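SusD homolog (Bacteroides thetaiotaomicron VPI-5482, PDB 3IV0) probably binds glycans at the outer membrane of a gut bacterium, as a homologue of the starch-binding protein SusD, though its own ligand is not known. Local coordinates at residues 307-313 and 324-329; 123-129 and 199-205; 343-347 and 356-360; 61-67 and 78-82. All coordinates share one frame; numbering follows the deposited sequence.

The contacts sample a mostly helical SusD-family chain at four places, two of them neighbours. Contacts 2 and 4 both belong to the sequence range 18-214, yet their centres lie about 36 Å apart on opposite sides of the chain's centre. Contact 2, buried, joins helix 117-142 to the start of helix 202-219 and the residues before it; contact 4 closes a short helical hairpin nearer the surface. Contacts 1 and 3 have their nearest atoms about 5 Å and their centres about 21 Å apart, and both use the long loop after helix 318-323. No glycan site is defined; a bound 1,2-ethanediol, probably from the crystallisation liquor, lies about 5 Å from the side chain of Y64 in contact 4.

Contact 1 (307-313 and 324-329); sequences LMTLFPM and FDEKIY
L307 opens the contact with its CD1 methyl, which lies 3.9 Å from CG1 of I328 and also reaches the F324 ring, at CE2. The motif is a helix end packed on a loop: helix 304-310 stops here, and the chain returning after helix 318-323 folds against it through a type I beta turn, D325 to I328. An Asx turn, in which K327 N donates to D325 OD1, stiffens that turn.

One residue on, the selenomethionine M308, in the conformer modelled, brings SE obliquely to the Y329 ring, 5.1 Å from its centroid, a Met-aromatic contact. I328 CG2 lies over the centre of one face of the same ring, so the ring packs against its own neighbour in sequence.

F311, the first residue to leave the helix, points its side chain toward the loop. Its CG stands anti to the carbonyl carbon (chi1 -72°), which brings the ring to F324 in an offset edge-to-face pair, centroids 5.2 Å apart and planes at 62°, with the edge of F324 toward the face of F311. R421 of helix 408-422 touches F311, tying the pair to the helical body.

M313, more exposed, adds its CB, in the conformer modelled, 3.9 Å from CE2 of Y329. The polar end of that tyrosine is satisfied by the carbonyl of F311: Y329 OH donates to F311 O at 2.7 Å, tilted 21° from the carbonyl plane.

Contact 2 (123-129 and 199-205); sequences FKAEAIF and RASRGSV
R199 grips E126 side-on, with NE and NH2 each taking one carboxylate oxygen. The NE bond to OE1 is 2.7 Å long and nearly straight (174°), in the guanidinium plane; NH2 to OE2, at 3.0 Å, is tilted slightly from it. Both oxygens offer their syn lone pairs, and the two flat groups are nearly coplanar. Bends at chi2 and chi3 curl the arginine chain back onto helix 117-142, where NH2 also comes 3.6 Å from CE1 of F123. The pair is not isolated: Y30 hydrogen-bonds to E126 OE1, and E23 forms a second salt bridge with R199 NH2. A methionine in place of R199 would probably leave the buried E126 without its cationic mate and less firmly oriented, and E23 without this partner.

A200 follows, its CB pressed 3.5 Å from CD2 of F129. S201 then caps helix 202-219: in a capping box its OG accepts from S204 N while its own N donates to S204 OG, which is bonded in addition to L265 O. S204 turns its CB to the F129 ring in an off-centre CH-pi contact, 4.1 Å from the centroid. V205 ends the segment with CG2 3.9 Å from CD1 of F129, whose CG, anti to the backbone N (chi1 173°), carries the ring out to this helix start. F266 meets the same ring edge-to-face.

Within the helical SusD-type body, this buried join thus pairs charge with charge at one end and apolar carbon with aromatic ring at the other, and its arginine, set between two acids, is likely to remain protonated.

Contact 3 (343-347 and 356-360); sequences KFWNI and TSNSG
N346 and N358 form a single backbone bridge, and here the two loops are drawn tightest. N346 N donates to S357 O at 2.9 Å, and S359 N returns a bond to N346 O at 2.9 Å, lying in the carbonyl plane. CA-H...O contacts from W345 CA to S357 O and from I347 CA to T356 O, both 3.3 Å, bring the chains together where side chains contribute little. On the inner side, F344 sets its CB 3.5 Å from ND2 of N358, with the phenyl and amide planes only 22° apart. The N358 amide is held from its other end as well: OD1 accepts from G360 N in an Asx turn. CG of N358 stands anti to the backbone N (chi1 -173°), bringing OD1 to a water that donates to it and to F344 O and accepts from N346 ND2, which also bonds S254 O.

The contact is looser around I347 and S359. I347 is exposed, its CG2 resting 3.6 Å from T356 O. Separately, a second water joins I347 O to S359 OG in place of direct contact.

The bridge continues the hairpin of strands 348-350 and 354-356, where T356 pairs with D348. Helix 284-287 meets it through D286, which binds T356 OG1 and S357 OG, while helix 253-258 brings F257 edge-to-face with F344.

Contact 4 (61-67 and 78-82); sequences GDKYVAY and NTYPD
Y80 OH meets the backbone at the start of helix 63-69, where two weak hydrogen bonds reach it: K63 N at 3.2 Å and Y64 N at 3.3 Å, neither of them straight (120° and 131°). A water supplements this grip, lying 2.5 Å from Y80 OH and donating to G61 O.

Among the apolar touches, Y64 CB sits 3.6 Å from CE2 of Y80; the two side chains cross at about a right angle, and the Y80 hydroxyl lies at the edge of the Y64 ring, in its plane. Within its own segment, T79 CG2 lies over the centre of one face of the Y80 ring.

The motif is a helical hairpin: helices 63-69 and 73-79 are joined by a short connection, and Y80, the first residue past the second helix, points back to the beginning of the first, its CG anti to the carbonyl carbon (chi1 -53°). An alanine at Y80 is likely to leave a gap beside Y64 and strip K63 N and Y64 N of their shared acceptor.

The remaining polar meeting is between Y67 OH and T79 OG1, 3.0 Å apart; T79 OG1 hydrogen-bonds to E75 O, one helical turn back.

Contact 1 (307-313 and 324-329)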
# COMPACT_ATOMS: atom_id res chain seq x y z
N LEU A 307 -7.39 -9.50 -18.00
CA LEU A 307 -6.28 -10.38 -17.69
C LEU A 307 -5.59 -10.87 -18.97
O LEU A 307 -4.40 -11.14 -18.97
CB LEU A 307 -6.74 -11.50 -16.75
CG LEU A 307 -7.23 -11.03 -15.36
CD1 LEU A 307 -7.68 -12.24 -14.54
CD2 LEU A 307 -6.17 -10.21 -14.59
N MSE A 308 -6.33 -10.98 -20.08
CA MSE A 308 -5.70 -11.29 -21.36
C MSE A 308 -4.80 -10.13 -21.80
O MSE A 308 -3.82 -10.34 -22.52
CB MSE A 308 -6.75 -11.60 -22.43
CG MSE A 308 -7.28 -13.03 -22.37
SE MSE A 308 -8.50 -13.43 -23.84
CE MSE A 308 -10.00 -12.52 -23.22
N THR A 309 -5.15 -8.90 -21.43
CA THR A 309 -4.27 -7.74 -21.71
C THR A 309 -3.06 -7.71 -20.79
O THR A 309 -1.92 -7.52 -21.21
CB THR A 309 -5.04 -6.44 -21.49
OG1 THR A 309 -6.07 -6.33 -22.49
CG2 THR A 309 -4.09 -5.19 -21.53
N LEU A 310 -3.33 -7.93 -19.51
CA LEU A 310 -2.32 -7.88 -18.51
C LEU A 310 -1.29 -9.01 -18.59
O LEU A 310 -0.09 -8.78 -18.45
CB LEU A 310 -3.02 -7.87 -17.14
CG LEU A 310 -2.15 -7.58 -15.93
CD1 LEU A 310 -1.51 -6.21 -16.11
CD2 LEU A 310 -2.99 -7.64 -14.63
N PHE A 311 -1.77 -10.22 -18.82
CA PHE A 311 -0.92 -11.41 -18.90
C PHE A 311 -1.15 -12.06 -20.28
O PHE A 311 -1.92 -13.02 -20.39
CB PHE A 311 -1.26 -12.39 -17.78
CG PHE A 311 -0.82 -11.94 -16.41
CD1 PHE A 311 0.50 -12.05 -16.04
CD2 PHE A 311 -1.73 -11.39 -15.53
CE1 PHE A 311 0.89 -11.63 -14.78
CE2 PHE A 311 -1.31 -10.93 -14.26
CZ PHE A 311 -0.01 -11.07 -13.91
N PRO A 312 -0.53 -11.52 -21.33
CA PRO A 312 -0.88 -11.99 -22.68
C PRO A 312 -0.64 -13.48 -22.88
O PRO A 312 0.39 -14.01 -22.50
CB PRO A 312 0.02 -11.13 -23.59
CG PRO A 312 0.36 -9.92 -22.77
CD PRO A 312 0.48 -10.44 -21.38
N MSE A 313 -1.61 -14.13 -23.53
CA MSE A 313 -1.60 -15.59 -23.65
C MSE A 313 -0.45 -16.15 -24.48
O MSE A 313 -0.12 -17.32 -24.32
CB MSE A 313 -2.95 -16.07 -24.18
CG MSE A 313 -3.21 -15.74 -25.63
SE MSE A 313 -5.06 -16.22 -26.11
CE MSE A 313 -5.05 -17.82 -25.72
N PHE A 324 -2.71 -17.63 -10.68
CA PHE A 324 -4.09 -17.72 -11.13
C PHE A 324 -4.44 -19.18 -11.37
O PHE A 324 -3.56 -20.02 -11.59
CB PHE A 324 -4.33 -16.92 -12.42
CG PHE A 324 -4.03 -15.46 -12.27
CD1 PHE A 324 -2.74 -15.00 -12.45
CD2 PHE A 324 -5.04 -14.56 -11.98
CE1 PHE A 324 -2.46 -13.66 -12.29
CE2 PHE A 324 -4.75 -13.19 -11.82
CZ PHE A 324 -3.46 -12.76 -11.99
N ASP A 325 -5.73 -19.48 -11.33
CA ASP A 325 -6.20 -20.80 -11.77
C ASP A 325 -6.35 -20.85 -13.30
O ASP A 325 -6.07 -19.89 -14.04
CB ASP A 325 -7.47 -21.19 -11.01
CG ASP A 325 -8.71 -20.43 -11.46
OD1 ASP A 325 -8.72 -19.77 -12.51
OD2 ASP A 325 -9.73 -20.48 -10.72
N GLU A 326 -6.75 -22.01 -13.80
CA GLU A 326 -6.77 -22.22 -15.24
C GLU A 326 -7.87 -21.42 -15.95
O GLU A 326 -7.84 -21.26 -17.17
CB GLU A 326 -6.89 -23.72 -15.54
CG GLU A 326 -6.51 -24.11 -16.94
CD GLU A 326 -6.30 -25.61 -17.08
OE1 GLU A 326 -5.17 -26.09 -16.83
OE2 GLU A 326 -7.28 -26.31 -17.45
N LYS A 327 -8.80 -20.84 -15.19
CA LYS A 327 -9.86 -20.02 -15.74
C LYS A 327 -9.51 -18.53 -15.75
O LYS A 327 -10.37 -17.68 -15.91
CB LYS A 327 -11.14 -20.23 -14.94
CG LYS A 327 -11.60 -21.69 -14.96
CD LYS A 327 -12.56 -22.00 -13.81
CE LYS A 327 -11.84 -22.37 -12.51
NZ LYS A 327 -11.64 -23.85 -12.36
N ILE A 328 -8.22 -18.24 -15.64
CA ILE A 328 -7.73 -16.85 -15.67
C ILE A 328 -8.41 -15.94 -16.70
O ILE A 328 -8.79 -14.80 -16.39
CB ILE A 328 -6.21 -16.82 -15.86
CG1 ILE A 328 -5.67 -15.38 -15.83
CG2 ILE A 328 -5.79 -17.57 -17.15
CD1 ILE A 328 -4.16 -15.34 -15.95
N TYR A 329 -8.60 -16.41 -17.94
CA TYR A 329 -9.14 -15.57 -18.99
C TYR A 329 -10.66 -15.64 -19.16
O TYR A 329 -11.19 -14.96 -20.03
CB TYR A 329 -8.46 -15.87 -20.34
CG TYR A 329 -6.94 -15.79 -20.34
CD1 TYR A 329 -6.26 -14.66 -19.86
CD2 TYR A 329 -6.18 -16.83 -20.82
CE1 TYR A 329 -4.88 -14.58 -19.90
CE2 TYR A 329 -4.80 -16.77 -20.84
CZ TYR A 329 -4.15 -15.61 -20.39
OH TYR A 329 -2.78 -15.60 -20.44

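Contact 2 (123-129 and 199-205)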
# COMPACT_ATOMS: atom_id res chain seq x y z
N PHE A 123 13.23 4.18 18.36
CA PHE A 123 11.80 4.30 18.57
C PHE A 123 11.32 5.64 18.02
O PHE A 123 10.21 5.75 17.48
CB PHE A 123 11.43 4.12 20.05
CG PHE A 123 11.75 2.74 20.62
CD1 PHE A 123 12.11 1.68 19.83
CD2 PHE A 123 11.63 2.53 22.00
CE1 PHE A 123 12.39 0.43 20.40
CE2 PHE A 123 11.91 1.29 22.56
CZ PHE A 123 12.29 0.26 21.78
N LYS A 124 12.14 6.67 18.15
CA LYS A 124 11.80 7.95 17.57
C LYS A 124 11.73 7.79 16.06
O LYS A 124 10.79 8.31 15.43
CB LYS A 124 12.83 9.02 17.93
CG LYS A 124 12.79 9.50 19.37
CD LYS A 124 13.92 10.54 19.60
CE LYS A 124 13.98 11.05 21.00
NZ LYS A 124 15.28 11.82 21.15
N ALA A 125 12.73 7.16 15.45
CA ALA A 125 12.75 6.97 13.99
C ALA A 125 11.53 6.18 13.52
O ALA A 125 10.89 6.55 12.50
CB ALA A 125 14.00 6.26 13.57
N GLU A 126 11.16 5.13 14.24
CA GLU A 126 9.98 4.38 13.90
C GLU A 126 8.70 5.17 14.03
O GLU A 126 7.80 5.07 13.17
CB GLU A 126 9.89 3.12 14.79
CG GLU A 126 10.94 2.10 14.56
CD GLU A 126 10.69 0.87 15.36
OE1 GLU A 126 9.67 0.21 15.12
OE2 GLU A 126 11.48 0.54 16.27
N ALA A 127 8.61 6.02 15.04
CA ALA A 127 7.44 6.85 15.22
C ALA A 127 7.35 7.88 14.09
O ALA A 127 6.24 8.14 13.59
CB ALA A 127 7.49 7.56 16.60
N ILE A 128 8.47 8.48 13.70
CA ILE A 128 8.45 9.41 12.57
C ILE A 128 8.04 8.68 11.30
O ILE A 128 7.23 9.20 10.51
CB ILE A 128 9.81 10.05 12.39
CG1 ILE A 128 10.08 11.01 13.55
CG2 ILE A 128 9.89 10.82 11.04
CD1 ILE A 128 11.57 11.33 13.76
N PHE A 129 8.56 7.48 11.08
CA PHE A 129 8.15 6.70 9.93
C PHE A 129 6.65 6.43 9.94
O PHE A 129 5.96 6.64 8.91
CB PHE A 129 8.92 5.38 9.84
CG PHE A 129 8.41 4.47 8.75
CD1 PHE A 129 8.73 4.72 7.42
CD2 PHE A 129 7.55 3.43 9.04
CE1 PHE A 129 8.22 3.92 6.41
CE2 PHE A 129 7.03 2.63 8.02
CZ PHE A 129 7.39 2.87 6.71
N ARG A 199 8.56 -4.13 11.64
CA ARG A 199 9.07 -2.94 12.28
C ARG A 199 9.85 -2.17 11.22
O ARG A 199 10.55 -2.77 10.39
CB ARG A 199 10.00 -3.33 13.45
CG ARG A 199 9.26 -4.04 14.59
CD ARG A 199 8.41 -3.12 15.45
NE ARG A 199 9.19 -2.20 16.27
CZ ARG A 199 9.70 -2.49 17.46
NH1 ARG A 199 9.48 -3.65 18.05
NH2 ARG A 199 10.43 -1.56 18.06
N ALA A 200 9.68 -0.86 11.19
CA ALA A 200 10.32 -0.07 10.16
C ALA A 200 11.83 -0.29 10.09
O ALA A 200 12.52 -0.25 11.12
CB ALA A 200 10.04 1.45 10.42
N SER A 201 12.34 -0.50 8.88
CA SER A 201 13.76 -0.60 8.58
C SER A 201 14.16 0.56 7.67
O SER A 201 13.31 1.36 7.24
CB SER A 201 14.05 -1.90 7.86
OG SER A 201 13.54 -1.85 6.51
N ARG A 202 15.44 0.62 7.34
CA ARG A 202 15.92 1.62 6.38
C ARG A 202 15.17 1.47 5.05
O ARG A 202 14.83 2.45 4.39
CB ARG A 202 17.44 1.49 6.19
CG ARG A 202 18.09 2.64 5.41
CD ARG A 202 19.62 2.45 5.34
NE ARG A 202 20.33 3.56 4.69
CZ ARG A 202 20.64 4.70 5.28
NH1 ARG A 202 20.26 4.94 6.52
NH2 ARG A 202 21.30 5.64 4.62
N GLY A 203 14.97 0.24 4.62
CA GLY A 203 14.19 -0.05 3.40
C GLY A 203 12.76 0.42 3.44
O GLY A 203 12.23 0.93 2.44
N SER A 204 12.11 0.33 4.59
CA SER A 204 10.77 0.86 4.76
C SER A 204 10.75 2.37 4.45
O SER A 204 9.87 2.89 3.72
CB SER A 204 10.29 0.67 6.19
OG SER A 204 10.45 -0.65 6.66
N VAL A 205 11.71 3.08 5.05
CA VAL A 205 11.84 4.51 4.86
C VAL A 205 12.07 4.86 3.40
O VAL A 205 11.41 5.75 2.87
CB VAL A 205 12.97 5.11 5.74
CG1 VAL A 205 13.18 6.59 5.42
CG2 VAL A 205 12.64 4.91 7.26

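Contact 3 (343-347 and 356-360)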
# COMPACT_ATOMS: atom_id res chain seq x y z
N LYS A 343 -2.45 -16.42 -5.69
CA LYS A 343 -1.17 -15.74 -5.43
C LYS A 343 -0.80 -15.70 -3.96
O LYS A 343 0.34 -15.91 -3.61
CB LYS A 343 -1.27 -14.29 -5.94
CG LYS A 343 -0.07 -13.40 -5.63
CD LYS A 343 -0.18 -12.06 -6.30
CE LYS A 343 0.96 -11.14 -5.85
NZ LYS A 343 0.89 -9.80 -6.49
N PHE A 344 -1.76 -15.43 -3.08
CA PHE A 344 -1.46 -15.18 -1.68
C PHE A 344 -1.69 -16.36 -0.76
O PHE A 344 -1.68 -16.21 0.46
CB PHE A 344 -2.31 -14.00 -1.19
CG PHE A 344 -2.04 -12.72 -1.94
CD1 PHE A 344 -1.03 -11.89 -1.54
CD2 PHE A 344 -2.80 -12.36 -3.02
CE1 PHE A 344 -0.75 -10.73 -2.25
CE2 PHE A 344 -2.56 -11.20 -3.73
CZ PHE A 344 -1.53 -10.38 -3.35
N TRP A 345 -2.03 -17.53 -1.30
CA TRP A 345 -2.47 -18.61 -0.42
C TRP A 345 -1.43 -19.02 0.61
O TRP A 345 -0.33 -19.43 0.31
CB TRP A 345 -2.96 -19.82 -1.21
CG TRP A 345 -4.25 -19.60 -1.90
CD1 TRP A 345 -5.03 -18.49 -1.84
CD2 TRP A 345 -4.94 -20.54 -2.71
NE1 TRP A 345 -6.16 -18.66 -2.60
CE2 TRP A 345 -6.13 -19.92 -3.14
CE3 TRP A 345 -4.67 -21.85 -3.11
CZ2 TRP A 345 -7.05 -20.57 -3.98
CZ3 TRP A 345 -5.58 -22.49 -3.94
CH2 TRP A 345 -6.76 -21.86 -4.36
N ASN A 346 -1.86 -18.86 1.85
CA ASN A 346 -1.21 -19.34 3.06
C ASN A 346 -2.38 -19.61 3.99
O ASN A 346 -2.81 -18.78 4.80
CB ASN A 346 -0.28 -18.29 3.64
CG ASN A 346 1.12 -18.40 3.07
OD1 ASN A 346 1.74 -19.47 3.18
ND2 ASN A 346 1.59 -17.33 2.42
N ILE A 347 -2.93 -20.80 3.85
CA ILE A 347 -4.23 -21.10 4.40
C ILE A 347 -4.12 -21.52 5.87
O ILE A 347 -3.18 -22.23 6.23
CB ILE A 347 -4.87 -22.23 3.57
CG1 ILE A 347 -5.12 -21.76 2.12
CG2 ILE A 347 -6.17 -22.66 4.21
CD1 ILE A 347 -5.09 -22.92 1.10
N THR A 356 -9.06 -18.82 6.78
CA THR A 356 -8.59 -17.74 5.91
C THR A 356 -7.65 -18.32 4.88
O THR A 356 -6.87 -19.23 5.14
CB THR A 356 -7.87 -16.61 6.69
OG1 THR A 356 -7.41 -15.59 5.79
CG2 THR A 356 -6.70 -17.12 7.45
N SER A 357 -7.70 -17.72 3.70
CA SER A 357 -6.77 -18.10 2.65
C SER A 357 -5.42 -17.43 2.77
O SER A 357 -4.50 -17.77 2.03
CB SER A 357 -7.36 -17.83 1.26
OG SER A 357 -7.42 -16.42 1.00
N ASN A 358 -5.31 -16.44 3.66
CA ASN A 358 -4.07 -15.71 3.81
C ASN A 358 -3.82 -15.30 5.25
O ASN A 358 -4.26 -14.24 5.70
CB ASN A 358 -4.02 -14.51 2.86
CG ASN A 358 -2.65 -13.84 2.88
OD1 ASN A 358 -1.75 -14.30 3.58
ND2 ASN A 358 -2.48 -12.78 2.09
N SER A 359 -3.10 -16.15 5.98
CA SER A 359 -2.66 -15.89 7.35
C SER A 359 -1.43 -15.01 7.41
O SER A 359 -0.93 -14.68 8.50
CB SER A 359 -2.34 -17.22 8.03
OG SER A 359 -1.22 -17.80 7.40
N GLY A 360 -0.95 -14.56 6.27
CA GLY A 360 0.28 -13.79 6.20
C GLY A 360 0.11 -12.33 6.52
O GLY A 360 -1.00 -11.81 6.62
O HOH W 1 0.20 -15.11 1.87
O HOH W 2 -0.93 -20.53 6.89

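Contact 4 (61-67 and 78-82)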
# COMPACT_ATOMS: atom_id res chain seq x y z
N GLY A 61 -26.01 -8.39 -4.76
CA GLY A 61 -26.29 -7.85 -3.42
C GLY A 61 -25.08 -7.25 -2.68
O GLY A 61 -25.26 -6.44 -1.75
N ASP A 62 -23.86 -7.65 -3.07
CA ASP A 62 -22.61 -7.06 -2.54
C ASP A 62 -22.33 -5.79 -3.32
O ASP A 62 -21.43 -5.71 -4.19
CB ASP A 62 -21.46 -8.06 -2.68
CG ASP A 62 -21.68 -9.30 -1.83
OD1 ASP A 62 -22.14 -9.15 -0.67
OD2 ASP A 62 -21.33 -10.40 -2.27
N LYS A 63 -23.11 -4.77 -3.02
CA LYS A 63 -23.24 -3.62 -3.88
C LYS A 63 -21.96 -2.80 -3.95
O LYS A 63 -21.67 -2.16 -4.96
CB LYS A 63 -24.39 -2.75 -3.38
CG LYS A 63 -25.75 -3.39 -3.64
CD LYS A 63 -26.85 -2.50 -3.10
CE LYS A 63 -28.20 -3.08 -3.51
NZ LYS A 63 -29.35 -2.40 -2.87
N TYR A 64 -21.17 -2.85 -2.89
CA TYR A 64 -19.94 -2.07 -2.81
C TYR A 64 -18.93 -2.45 -3.89
O TYR A 64 -18.15 -1.59 -4.30
CB TYR A 64 -19.30 -2.17 -1.42
CG TYR A 64 -18.85 -3.54 -1.00
CD1 TYR A 64 -17.59 -3.99 -1.28
CD2 TYR A 64 -19.71 -4.38 -0.29
CE1 TYR A 64 -17.17 -5.25 -0.88
CE2 TYR A 64 -19.31 -5.65 0.10
CZ TYR A 64 -18.02 -6.07 -0.19
OH TYR A 64 -17.60 -7.29 0.23
N VAL A 65 -18.98 -3.68 -4.40
CA VAL A 65 -18.05 -4.07 -5.45
C VAL A 65 -18.23 -3.20 -6.69
O VAL A 65 -17.27 -2.64 -7.20
CB VAL A 65 -18.18 -5.55 -5.82
CG1 VAL A 65 -17.27 -5.86 -7.01
CG2 VAL A 65 -17.82 -6.41 -4.59
N ALA A 66 -19.45 -3.14 -7.21
CA ALA A 66 -19.73 -2.26 -8.36
C ALA A 66 -19.50 -0.81 -8.04
O ALA A 66 -19.00 -0.08 -8.87
CB ALA A 66 -21.19 -2.46 -8.89
N TYR A 67 -19.92 -0.33 -6.87
CA TYR A 67 -19.66 1.06 -6.54
C TYR A 67 -18.16 1.38 -6.64
O TYR A 67 -17.76 2.40 -7.24
CB TYR A 67 -20.17 1.40 -5.16
CG TYR A 67 -21.67 1.28 -4.97
CD1 TYR A 67 -22.58 1.51 -6.00
CD2 TYR A 67 -22.18 1.00 -3.72
CE1 TYR A 67 -23.96 1.41 -5.77
CE2 TYR A 67 -23.52 0.92 -3.49
CZ TYR A 67 -24.40 1.12 -4.51
OH TYR A 67 -25.75 1.03 -4.22
N ASN A 78 -24.13 6.61 0.59
CA ASN A 78 -25.55 6.45 0.86
C ASN A 78 -25.96 5.00 1.24
O ASN A 78 -26.81 4.83 2.11
CB ASN A 78 -26.36 6.97 -0.35
CG ASN A 78 -27.86 7.03 -0.07
OD1 ASN A 78 -28.64 6.30 -0.69
ND2 ASN A 78 -28.26 7.91 0.83
N THR A 79 -25.35 3.98 0.65
CA THR A 79 -25.76 2.59 0.91
C THR A 79 -25.15 2.06 2.21
O THR A 79 -25.81 1.30 2.92
CB THR A 79 -25.38 1.67 -0.26
OG1 THR A 79 -26.07 2.11 -1.45
CG2 THR A 79 -25.73 0.23 0.01
N TYR A 80 -23.95 2.52 2.56
CA TYR A 80 -23.23 2.04 3.74
C TYR A 80 -22.72 3.24 4.55
O TYR A 80 -21.52 3.49 4.63
CB TYR A 80 -22.06 1.16 3.34
CG TYR A 80 -22.37 0.02 2.41
CD1 TYR A 80 -22.94 -1.15 2.87
CD2 TYR A 80 -22.07 0.11 1.05
CE1 TYR A 80 -23.20 -2.20 2.00
CE2 TYR A 80 -22.32 -0.92 0.20
CZ TYR A 80 -22.88 -2.09 0.67
OH TYR A 80 -23.11 -3.14 -0.21
N PRO A 81 -23.62 4.02 5.13
CA PRO A 81 -23.19 5.31 5.65
C PRO A 81 -22.19 5.32 6.79
O PRO A 81 -21.45 6.28 6.92
CB PRO A 81 -24.48 5.96 6.13
CG PRO A 81 -25.54 4.93 6.06
CD PRO A 81 -25.09 3.84 5.18
N ASP A 82 -22.26 4.31 7.66
CA ASP A 82 -21.48 4.33 8.91
C ASP A 82 -20.56 3.13 9.13
O ASP A 82 -19.66 3.18 10.03
CB ASP A 82 -22.43 4.47 10.12
CG ASP A 82 -23.08 5.82 10.20
OD1 ASP A 82 -22.48 6.83 9.79
OD2 ASP A 82 -24.20 5.89 10.74
O HOH W 3 -23.87 -5.32 0.79